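Long-range contacts in conserved exported protein (Bacteroides fragilis, PDB 3CLW), which is of unknown function but probably hydrolyses O-glycosidic bonds in carbohydrates: residues N21-D26 with A353-T358; N67-I72 with N124-T129; N179-N184 with I223-L228. All blocks are in the same frame, centred on the assembly; numbering follows the deposited sequence.

Interaction 1. Residues N21-D26 with A353-T358; sequences NFSASD and AWQWWT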
loop_
_atom_site.group_PDB
_atom_site.type_symbol
_atom_site.label_atom_id
_atom_site.label_comp_id
_atom_site.label_asym_id
_atom_site.label_seq_id
_atom_site.Cartn_x
_atom_site.Cartn_y
_atom_site.Cartn_z
ATOM N N ASN A 21 1.356 -2.391 9.099
ATOM C CA ASN A 21 0.701 -1.089 8.806
ATOM C C ASN A 21 -0.356 -1.203 7.739
ATOM O O ASN A 21 -0.506 -2.244 7.104
ATOM C CB ASN A 21 1.726 -0.043 8.333
ATOM C CG ASN A 21 2.470 -0.461 7.043
ATOM O OD1 ASN A 21 1.925 -0.377 5.933
ATOM N ND2 ASN A 21 3.726 -0.891 7.187
ATOM N N PHE A 22 -1.068 -0.099 7.551
ATOM C CA PHE A 22 -1.820 0.172 6.349
ATOM C C PHE A 22 -1.260 1.499 5.872
ATOM O O PHE A 22 -0.910 2.370 6.671
ATOM C CB PHE A 22 -3.317 0.262 6.668
ATOM C CG PHE A 22 -3.938 -1.087 7.023
ATOM C CD1 PHE A 22 -4.563 -1.861 6.036
ATOM C CD2 PHE A 22 -3.849 -1.584 8.317
ATOM C CE1 PHE A 22 -5.097 -3.105 6.349
ATOM C CE2 PHE A 22 -4.370 -2.817 8.637
ATOM C CZ PHE A 22 -4.996 -3.587 7.654
ATOM N N SER A 23 -1.156 1.647 4.565
ATOM C CA SER A 23 -0.379 2.704 4.027
ATOM C C SER A 23 -1.012 3.281 2.770
ATOM O O SER A 23 -1.992 2.752 2.272
ATOM C CB SER A 23 1.018 2.190 3.737
ATOM O OG SER A 23 1.896 3.270 3.469
ATOM N N ALA A 24 -0.453 4.392 2.296
ATOM C CA ALA A 24 -0.745 4.911 0.968
ATOM C C ALA A 24 0.458 5.722 0.527
ATOM O O ALA A 24 1.413 5.877 1.278
ATOM C CB ALA A 24 -2.025 5.773 0.966
ATOM N N SER A 25 0.387 6.278 -0.672
ATOM C CA SER A 25 1.536 6.877 -1.310
ATOM C C SER A 25 1.328 8.386 -1.542
ATOM O O SER A 25 0.218 8.834 -1.838
ATOM C CB SER A 25 1.758 6.112 -2.629
ATOM O OG SER A 25 2.897 6.564 -3.294
ATOM N N ASP A 26 2.401 9.155 -1.395
ATOM C CA ASP A 26 2.405 10.597 -1.667
ATOM C C ASP A 26 2.629 10.990 -3.147
ATOM O O ASP A 26 2.804 12.166 -3.471
ATOM C CB ASP A 26 3.463 11.257 -0.785
ATOM C CG ASP A 26 4.874 11.164 -1.355
ATOM O OD1 ASP A 26 5.116 10.424 -2.333
ATOM O OD2 ASP A 26 5.749 11.881 -0.814
ATOM N N ALA A 353 1.033 -6.070 5.746
ATOM C CA ALA A 353 0.710 -4.677 5.408
ATOM C C ALA A 353 -0.122 -4.686 4.150
ATOM O O ALA A 353 0.043 -5.593 3.323
ATOM C CB ALA A 353 1.946 -3.845 5.189
ATOM N N TRP A 354 -1.003 -3.686 4.013
ATOM C CA TRP A 354 -1.758 -3.429 2.773
ATOM C C TRP A 354 -1.617 -1.944 2.434
ATOM O O TRP A 354 -1.886 -1.093 3.283
ATOM C CB TRP A 354 -3.239 -3.836 2.913
ATOM C CG TRP A 354 -3.873 -3.965 1.579
ATOM C CD1 TRP A 354 -3.952 -5.101 0.811
ATOM C CD2 TRP A 354 -4.465 -2.908 0.798
ATOM N NE1 TRP A 354 -4.572 -4.817 -0.381
ATOM C CE2 TRP A 354 -4.880 -3.477 -0.424
ATOM C CE3 TRP A 354 -4.666 -1.529 1.011
ATOM C CZ2 TRP A 354 -5.515 -2.722 -1.431
ATOM C CZ3 TRP A 354 -5.275 -0.779 0.012
ATOM C CH2 TRP A 354 -5.705 -1.387 -1.192
ATOM N N GLN A 355 -1.174 -1.630 1.216
ATOM C CA GLN A 355 -0.809 -0.247 0.878
ATOM C C GLN A 355 -1.454 0.231 -0.424
ATOM O O GLN A 355 -1.364 -0.436 -1.465
ATOM C CB GLN A 355 0.715 -0.091 0.816
ATOM C CG GLN A 355 1.458 -0.883 1.930
ATOM C CD GLN A 355 2.910 -0.529 2.043
ATOM O OE1 GLN A 355 3.636 -0.586 1.050
ATOM N NE2 GLN A 355 3.357 -0.162 3.246
ATOM N N TRP A 356 -2.148 1.357 -0.337
ATOM C CA TRP A 356 -2.667 2.051 -1.519
ATOM C C TRP A 356 -1.542 2.605 -2.376
ATOM O O TRP A 356 -0.444 2.835 -1.881
ATOM C CB TRP A 356 -3.558 3.254 -1.089
ATOM C CG TRP A 356 -4.906 2.864 -0.711
ATOM C CD1 TRP A 356 -5.406 2.728 0.563
ATOM C CD2 TRP A 356 -5.979 2.550 -1.600
ATOM N NE1 TRP A 356 -6.731 2.360 0.509
ATOM C CE2 TRP A 356 -7.106 2.239 -0.804
ATOM C CE3 TRP A 356 -6.098 2.496 -3.003
ATOM C CZ2 TRP A 356 -8.331 1.868 -1.360
ATOM C CZ3 TRP A 356 -7.315 2.126 -3.556
ATOM C CH2 TRP A 356 -8.419 1.834 -2.742
ATOM N N TRP A 357 -1.840 2.837 -3.649
ATOM C CA TRP A 357 -1.078 3.754 -4.475
ATOM C C TRP A 357 -1.417 5.196 -3.980
ATOM O O TRP A 357 -1.607 5.428 -2.761
ATOM C CB TRP A 357 -1.405 3.465 -5.969
ATOM C CG TRP A 357 -0.827 4.370 -7.027
ATOM C CD1 TRP A 357 -1.519 4.937 -8.057
ATOM C CD2 TRP A 357 0.533 4.840 -7.158
ATOM N NE1 TRP A 357 -0.690 5.713 -8.823
ATOM C CE2 TRP A 357 0.572 5.683 -8.290
ATOM C CE3 TRP A 357 1.707 4.655 -6.413
ATOM C CZ2 TRP A 357 1.742 6.329 -8.717
ATOM C CZ3 TRP A 357 2.872 5.291 -6.836
ATOM C CH2 TRP A 357 2.878 6.123 -7.980
ATOM N N THR A 358 -1.469 6.173 -4.864
ATOM C CA THR A 358 -1.707 7.560 -4.425
ATOM C C THR A 358 -2.966 7.691 -3.518
ATOM O O THR A 358 -4.036 7.204 -3.869
ATOM C CB THR A 358 -1.866 8.481 -5.615
ATOM O OG1 THR A 358 -2.973 8.015 -6.395
ATOM C CG2 THR A 358 -0.583 8.502 -6.511
#

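Interaction 2. Residues N67-I72 with N124-T129; sequences NWRVNI and NFLFFT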
loop_
_atom_site.group_PDB
_atom_site.type_symbol
_atom_site.label_atom_id
_atom_site.label_comp_id
_atom_site.label_asym_id
_atom_site.label_seq_id
_atom_site.Cartn_x
_atom_site.Cartn_y
_atom_site.Cartn_z
ATOM N N ASN A 67 1.549 3.751 8.054
ATOM C CA ASN A 67 2.790 3.953 7.308
ATOM C C ASN A 67 2.443 4.991 6.239
ATOM O O ASN A 67 1.245 5.203 5.951
ATOM C CB ASN A 67 3.288 2.645 6.672
ATOM C CG ASN A 67 4.548 2.836 5.799
ATOM O OD1 ASN A 67 5.648 3.099 6.295
ATOM N ND2 ASN A 67 4.388 2.683 4.506
ATOM N N TRP A 68 3.455 5.661 5.690
ATOM C CA TRP A 68 3.257 6.626 4.575
ATOM C C TRP A 68 4.391 6.430 3.584
ATOM O O TRP A 68 5.561 6.400 3.989
ATOM C CB TRP A 68 3.248 8.072 5.088
ATOM C CG TRP A 68 2.984 9.190 4.050
ATOM C CD1 TRP A 68 3.806 10.260 3.755
ATOM C CD2 TRP A 68 1.811 9.360 3.251
ATOM N NE1 TRP A 68 3.217 11.082 2.829
ATOM C CE2 TRP A 68 1.984 10.558 2.499
ATOM C CE3 TRP A 68 0.628 8.613 3.083
ATOM C CZ2 TRP A 68 1.023 11.010 1.566
ATOM C CZ3 TRP A 68 -0.340 9.070 2.161
ATOM C CH2 TRP A 68 -0.128 10.262 1.414
ATOM N N ARG A 69 4.052 6.239 2.308
ATOM C CA ARG A 69 5.091 5.991 1.315
ATOM C C ARG A 69 5.478 7.302 0.597
ATOM O O ARG A 69 4.638 7.939 -0.050
ATOM C CB ARG A 69 4.673 4.916 0.311
ATOM C CG ARG A 69 4.385 3.525 0.910
ATOM C CD ARG A 69 3.790 2.555 -0.134
ATOM N NE ARG A 69 4.643 2.438 -1.323
ATOM C CZ ARG A 69 5.551 1.476 -1.527
ATOM N NH1 ARG A 69 5.741 0.484 -0.646
ATOM N NH2 ARG A 69 6.263 1.502 -2.642
ATOM N N VAL A 70 6.749 7.686 0.729
ATOM C CA VAL A 70 7.284 8.909 0.145
ATOM C C VAL A 70 8.114 8.620 -1.134
ATOM O O VAL A 70 9.086 7.850 -1.104
ATOM C CB VAL A 70 8.113 9.685 1.208
ATOM C CG1 VAL A 70 8.800 10.935 0.605
ATOM C CG2 VAL A 70 7.216 10.054 2.363
ATOM N N ASN A 71 7.709 9.235 -2.241
ATOM C CA ASN A 71 8.416 9.127 -3.513
ATOM C C ASN A 71 9.626 10.058 -3.543
ATOM O O ASN A 71 9.498 11.274 -3.742
ATOM C CB ASN A 71 7.472 9.468 -4.693
ATOM C CG ASN A 71 8.112 9.201 -6.073
ATOM O OD1 ASN A 71 7.748 9.825 -7.055
ATOM N ND2 ASN A 71 9.063 8.298 -6.135
ATOM N N ILE A 72 10.801 9.468 -3.348
ATOM C CA ILE A 72 12.046 10.182 -3.483
ATOM C C ILE A 72 12.258 10.413 -4.978
ATOM O O ILE A 72 12.322 9.463 -5.776
ATOM C CB ILE A 72 13.207 9.399 -2.831
ATOM C CG1 ILE A 72 12.947 9.222 -1.315
ATOM C CG2 ILE A 72 14.526 10.084 -3.084
ATOM C CD1 ILE A 72 12.763 10.526 -0.520
ATOM N N ASN A 124 6.160 6.874 10.734
ATOM C CA ASN A 124 6.617 5.632 10.174
ATOM C C ASN A 124 6.602 5.787 8.679
ATOM O O ASN A 124 5.536 5.778 8.058
ATOM C CB ASN A 124 5.756 4.437 10.651
ATOM C CG ASN A 124 6.151 3.118 9.983
ATOM O OD1 ASN A 124 7.306 2.918 9.602
ATOM N ND2 ASN A 124 5.189 2.206 9.849
ATOM N N PHE A 125 7.784 5.951 8.096
ATOM C CA PHE A 125 7.884 6.261 6.684
ATOM C C PHE A 125 8.671 5.220 5.863
ATOM O O PHE A 125 9.627 4.605 6.345
ATOM C CB PHE A 125 8.485 7.660 6.488
ATOM C CG PHE A 125 7.693 8.766 7.136
ATOM C CD1 PHE A 125 7.993 9.186 8.448
ATOM C CD2 PHE A 125 6.660 9.403 6.440
ATOM C CE1 PHE A 125 7.281 10.214 9.058
ATOM C CE2 PHE A 125 5.913 10.449 7.062
ATOM C CZ PHE A 125 6.221 10.841 8.375
ATOM N N LEU A 126 8.235 5.047 4.613
ATOM C CA LEU A 126 8.961 4.266 3.606
ATOM C C LEU A 126 9.312 5.232 2.495
ATOM O O LEU A 126 8.438 6.010 2.045
ATOM C CB LEU A 126 8.125 3.090 3.079
ATOM C CG LEU A 126 8.716 2.148 2.003
ATOM C CD1 LEU A 126 8.074 0.743 2.052
ATOM C CD2 LEU A 126 8.615 2.709 0.601
ATOM N N PHE A 127 10.581 5.217 2.085
ATOM C CA PHE A 127 11.087 5.989 0.934
ATOM C C PHE A 127 11.203 5.085 -0.284
ATOM O O PHE A 127 11.847 4.021 -0.210
ATOM C CB PHE A 127 12.480 6.531 1.260
ATOM C CG PHE A 127 12.469 7.793 2.068
ATOM C CD1 PHE A 127 13.625 8.545 2.197
ATOM C CD2 PHE A 127 11.284 8.246 2.687
ATOM C CE1 PHE A 127 13.599 9.728 2.933
ATOM C CE2 PHE A 127 11.254 9.447 3.407
ATOM C CZ PHE A 127 12.409 10.189 3.524
ATOM N N PHE A 128 10.591 5.487 -1.391
ATOM C CA PHE A 128 10.620 4.677 -2.611
ATOM C C PHE A 128 11.010 5.515 -3.824
ATOM O O PHE A 128 10.708 6.706 -3.871
ATOM C CB PHE A 128 9.311 3.870 -2.859
ATOM C CG PHE A 128 8.147 4.691 -3.385
ATOM C CD1 PHE A 128 7.330 5.414 -2.522
ATOM C CD2 PHE A 128 7.871 4.733 -4.748
ATOM C CE1 PHE A 128 6.222 6.173 -3.016
ATOM C CE2 PHE A 128 6.812 5.507 -5.242
ATOM C CZ PHE A 128 5.976 6.220 -4.361
ATOM N N THR A 129 11.696 4.869 -4.773
ATOM C CA THR A 129 12.088 5.456 -6.037
ATOM C C THR A 129 11.516 4.661 -7.214
ATOM O O THR A 129 11.387 3.405 -7.168
ATOM C CB THR A 129 13.622 5.511 -6.227
ATOM O OG1 THR A 129 14.215 4.276 -5.763
ATOM C CG2 THR A 129 14.217 6.678 -5.497
#

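Interaction 3. Residues N179-N184 with I223-L228; sequences NYISPN and IDTKIL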
loop_
_atom_site.group_PDB
_atom_site.type_symbol
_atom_site.label_atom_id
_atom_site.label_comp_id
_atom_site.label_asym_id
_atom_site.label_seq_id
_atom_site.Cartn_x
_atom_site.Cartn_y
_atom_site.Cartn_z
ATOM N N ASN A 179 11.862 4.064 8.073
ATOM C CA ASN A 179 12.233 2.716 8.471
ATOM C C ASN A 179 12.492 1.755 7.310
ATOM O O ASN A 179 13.022 0.659 7.519
ATOM C CB ASN A 179 11.166 2.152 9.405
ATOM C CG ASN A 179 10.992 2.998 10.656
ATOM O OD1 ASN A 179 11.976 3.491 11.229
ATOM N ND2 ASN A 179 9.744 3.186 11.076
ATOM N N TYR A 180 12.113 2.153 6.092
ATOM C CA TYR A 180 12.222 1.275 4.915
ATOM C C TYR A 180 12.641 2.059 3.680
ATOM O O TYR A 180 12.312 3.250 3.550
ATOM C CB TYR A 180 10.888 0.611 4.615
ATOM C CG TYR A 180 10.139 0.050 5.825
ATOM C CD1 TYR A 180 9.165 0.817 6.504
ATOM C CD2 TYR A 180 10.384 -1.252 6.270
ATOM C CE1 TYR A 180 8.473 0.299 7.597
ATOM C CE2 TYR A 180 9.721 -1.778 7.363
ATOM C CZ TYR A 180 8.757 -1.006 8.020
ATOM O OH TYR A 180 8.093 -1.568 9.087
ATOM N N ILE A 181 13.394 1.405 2.803
ATOM C CA ILE A 181 13.789 1.951 1.504
ATOM C C ILE A 181 13.463 0.937 0.450
ATOM O O ILE A 181 13.935 -0.197 0.521
ATOM C CB ILE A 181 15.293 2.253 1.385
ATOM C CG1 ILE A 181 15.695 3.449 2.249
ATOM C CG2 ILE A 181 15.678 2.562 -0.088
ATOM C CD1 ILE A 181 17.164 3.502 2.584
ATOM N N SER A 182 12.693 1.361 -0.536
ATOM C CA SER A 182 12.288 0.522 -1.646
ATOM C C SER A 182 12.902 1.052 -2.957
ATOM O O SER A 182 12.412 2.012 -3.540
ATOM C CB SER A 182 10.767 0.436 -1.671
ATOM O OG SER A 182 10.336 -0.403 -2.701
ATOM N N PRO A 183 14.032 0.449 -3.395
ATOM C CA PRO A 183 14.813 1.044 -4.497
ATOM C C PRO A 183 14.201 0.848 -5.889
ATOM O O PRO A 183 14.468 1.646 -6.805
ATOM C CB PRO A 183 16.179 0.333 -4.382
ATOM C CG PRO A 183 15.817 -1.046 -3.861
ATOM C CD PRO A 183 14.652 -0.800 -2.894
ATOM N N ASN A 184 13.358 -0.160 -6.048
ATOM C CA ASN A 184 12.855 -0.490 -7.391
ATOM C C ASN A 184 11.358 -0.722 -7.403
ATOM O O ASN A 184 10.821 -1.398 -6.506
ATOM C CB ASN A 184 13.550 -1.747 -7.925
ATOM C CG ASN A 184 15.061 -1.564 -8.092
ATOM O OD1 ASN A 184 15.826 -1.596 -7.107
ATOM N ND2 ASN A 184 15.503 -1.377 -9.353
ATOM N N ILE A 223 22.079 3.581 10.156
ATOM C CA ILE A 223 20.691 3.994 10.338
ATOM C C ILE A 223 19.820 2.759 10.541
ATOM O O ILE A 223 20.081 1.698 9.970
ATOM C CB ILE A 223 20.142 4.883 9.168
ATOM C CG1 ILE A 223 20.268 4.180 7.799
ATOM C CG2 ILE A 223 20.805 6.289 9.173
ATOM C CD1 ILE A 223 19.526 4.914 6.678
ATOM N N ASP A 224 18.789 2.917 11.360
ATOM C CA ASP A 224 17.822 1.868 11.647
ATOM C C ASP A 224 16.786 1.776 10.522
ATOM O O ASP A 224 15.604 2.115 10.723
ATOM C CB ASP A 224 17.156 2.152 13.015
ATOM C CG ASP A 224 16.325 0.974 13.526
ATOM O OD1 ASP A 224 16.448 -0.145 12.961
ATOM O OD2 ASP A 224 15.527 1.166 14.478
ATOM N N THR A 225 17.238 1.340 9.343
ATOM C CA THR A 225 16.402 1.283 8.142
ATOM C C THR A 225 16.607 -0.032 7.395
ATOM O O THR A 225 17.717 -0.521 7.331
ATOM C CB THR A 225 16.735 2.471 7.156
ATOM O OG1 THR A 225 16.581 3.741 7.827
ATOM C CG2 THR A 225 15.818 2.439 5.959
ATOM N N LYS A 226 15.545 -0.587 6.809
ATOM C CA LYS A 226 15.625 -1.841 6.098
ATOM C C LYS A 226 15.167 -1.772 4.646
ATOM O O LYS A 226 14.413 -0.872 4.248
ATOM C CB LYS A 226 14.838 -2.903 6.856
ATOM C CG LYS A 226 15.479 -3.327 8.168
ATOM C CD LYS A 226 14.540 -4.252 8.872
ATOM C CE LYS A 226 14.792 -4.356 10.382
ATOM N NZ LYS A 226 16.182 -4.773 10.782
ATOM N N ILE A 227 15.612 -2.751 3.860
ATOM C CA ILE A 227 15.472 -2.739 2.408
ATOM C C ILE A 227 14.310 -3.623 1.987
ATOM O O ILE A 227 14.273 -4.800 2.343
ATOM C CB ILE A 227 16.741 -3.288 1.717
ATOM C CG1 ILE A 227 18.008 -2.553 2.190
ATOM C CG2 ILE A 227 16.584 -3.263 0.195
ATOM C CD1 ILE A 227 19.291 -3.415 1.997
ATOM N N LEU A 228 13.389 -3.054 1.206
ATOM C CA LEU A 228 12.196 -3.762 0.750
ATOM C C LEU A 228 12.183 -3.924 -0.759
ATOM O O LEU A 228 12.315 -2.940 -1.494
ATOM C CB LEU A 228 10.905 -3.035 1.205
ATOM C CG LEU A 228 9.594 -3.710 0.741
ATOM C CD1 LEU A 228 9.417 -5.124 1.330
ATOM C CD2 LEU A 228 8.343 -2.856 0.990
HETATM O O HOH W 1 12.186 -2.382 -4.421
#

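Interaction 1. Residues N21-D26 with A353-T358
Two parallel strands meet here, the end of strand 6-25 (Asn21 to Ser25) and strand 353-356, and their pairing closes the barrel between its first and last strands. Pairing begins modestly: Trp354 N gives only a weak bond to Asn21 O. It then tightens, with Ser23 N bonded to Trp354 O at 3.1 Å and Trp356 N to Ser23 O at 3.0 Å. Beyond this point the second strand gains a residue. Ser25 N passes over Trp356 and bonds to Trp357 O at 3.0 Å, so Ser25 pairs with Thr358 across a beta bulge. The small side chain of Ala24 suits this spot, its CB lying 3.6 Å from Trp356 CB. On the inner face, Gln355 reaches back over Ser23, and its NE2 donates to Asn21 OD1 at 3.1 Å, nearly straight (162° at the hydrogen). A chi1 of 60°, setting CG between backbone N and carbonyl carbon, brings the Asn21 amide to the Gln355 side; the amide planes are 33° apart. The other end of the Gln355 amide accepts from Arg69, which fixes the flip of this buried group. Large apolar groups fill the outer face: the Phe22 side chain runs across that of Trp354 at about a right angle, its CD1 against the tryptophan CB at 3.9 Å, while Trp354 and Trp356 pack on helix 328-347. Such pairing of first and eighth parallel strands closes a TIM barrel.

Interaction 2. Residues N67-I72 with N124-T129
Asn67 lies across Asn124 at about a right angle, their amide planes 60° apart, where the two strands come together. Trp68 N then bonds to Asn124 O, and Trp68 O receives Leu126 N almost straight at 3.1 Å. The Trp68 side chain turns to the helix side, where its CD1 comes in the plane of the Phe125 ring, at the edge, 3.9 Å from CE2. Arg69 faces the other way and runs alongside Leu126, whose CD2 lies over one face of the guanidinium; NH1 and NH2 are held by Gln355 and Glu231. Arg69, Leu126, Asn71 and Phe128 thus face inward, and Trp68, Val70, Phe125 and Phe127 outward, all four meeting helix 108-119, on the second and third strands of the TIM barrel. Val70, beta-branched and apolar, sets CB 3.8 Å from Phe127 CD2, while its N makes a 2.7 Å bond to Leu126 O and its O accepts from Phe128 N. Over Asn71 lies the Phe128 ring, thrown across the first strand by chi1 of 76°. Arg69 NH2 occupies one face as an off-centre cation-pi contact; over the opposite one lie ND2 and, in a CH-pi contact, CA of Asn71, amide and ring planes 17° apart. Asn71 ND2 also donates to Phe128 O at 3.2 Å. That carbonyl takes Ile72 N at 2.8 Å, and Ile72 CD1 makes a CH-pi contact over the Phe127 face, 3.7 Å from its centroid.

Interaction 3. Residues N179-N184 with I223-L228
Ile181 and Thr225 cross at about a right angle, and both CG1 and CD1 of the isoleucine rest 3.8 Å from the threonine CG2. Thr225 can present that methyl because CG2 stands anti to its backbone N, while the other branch, OG1, bonds to Val178 O. A beta-branched residue with one polar and one apolar arm thus suits the point where the loop enters the sheet. Further along, Ile181 and Ile227 pair on the outer side, each beneath a different helix: Ile181 meets Leu164 of helix 157-173, Ile227 Leu214 and Ile218 of helix 204-221. On the opposite face Tyr180 and Lys226 pair but their ends separate. The tyrosine ring meets Trp309 edge-to-face within the barrel, whereas the lysine amine leads away at an exposed position. Three backbone bonds join the strands. Lys226 N to Asn179 O and Ile181 N to Lys226 O are each 2.9 Å long. Leu228 N reaches Ile181 O at 3.0 Å, almost straight at 174°. Pro183 stands where a further N-H would have faced Leu228 O; it has none, and its CD lies 3.5 Å from that oxygen. A water takes over, donating to Leu228 O and accepting from Asn184 N, both at 3.0 Å. The Ser182 hydroxyl is hydrogen-bonded to Glu231. Two neighbouring parallel strands linked through helix 204-221 form a beta-alpha-beta crossover, the repeating element of the TIM barrel.

In the fold
The three contacts follow one another round the barrel wall, interaction 2 standing between the others with its centre about 9 Å from each, while the centres of interactions 1 and 3 are about 15 Å apart. Asp26 OD1, 2.9 Å from Asn71 N, and Ser25 OG, 3.3 Å from Phe128 CZ, link interactions 1 and 2. Strands 125-128 of interaction 2 and 178-182 of interaction 3 are neighbours, with Phe127 O 2.8 Å from Ser182 N and Thr129 OG1 2.8 Å from Pro183 O. Inside the barrel, Arg69 reaches Gln355 of interaction 1 and Glu231, which also binds Ser182 of interaction 3. In related glycoside hydrolases the active site lies at the C-terminal ends of such strands.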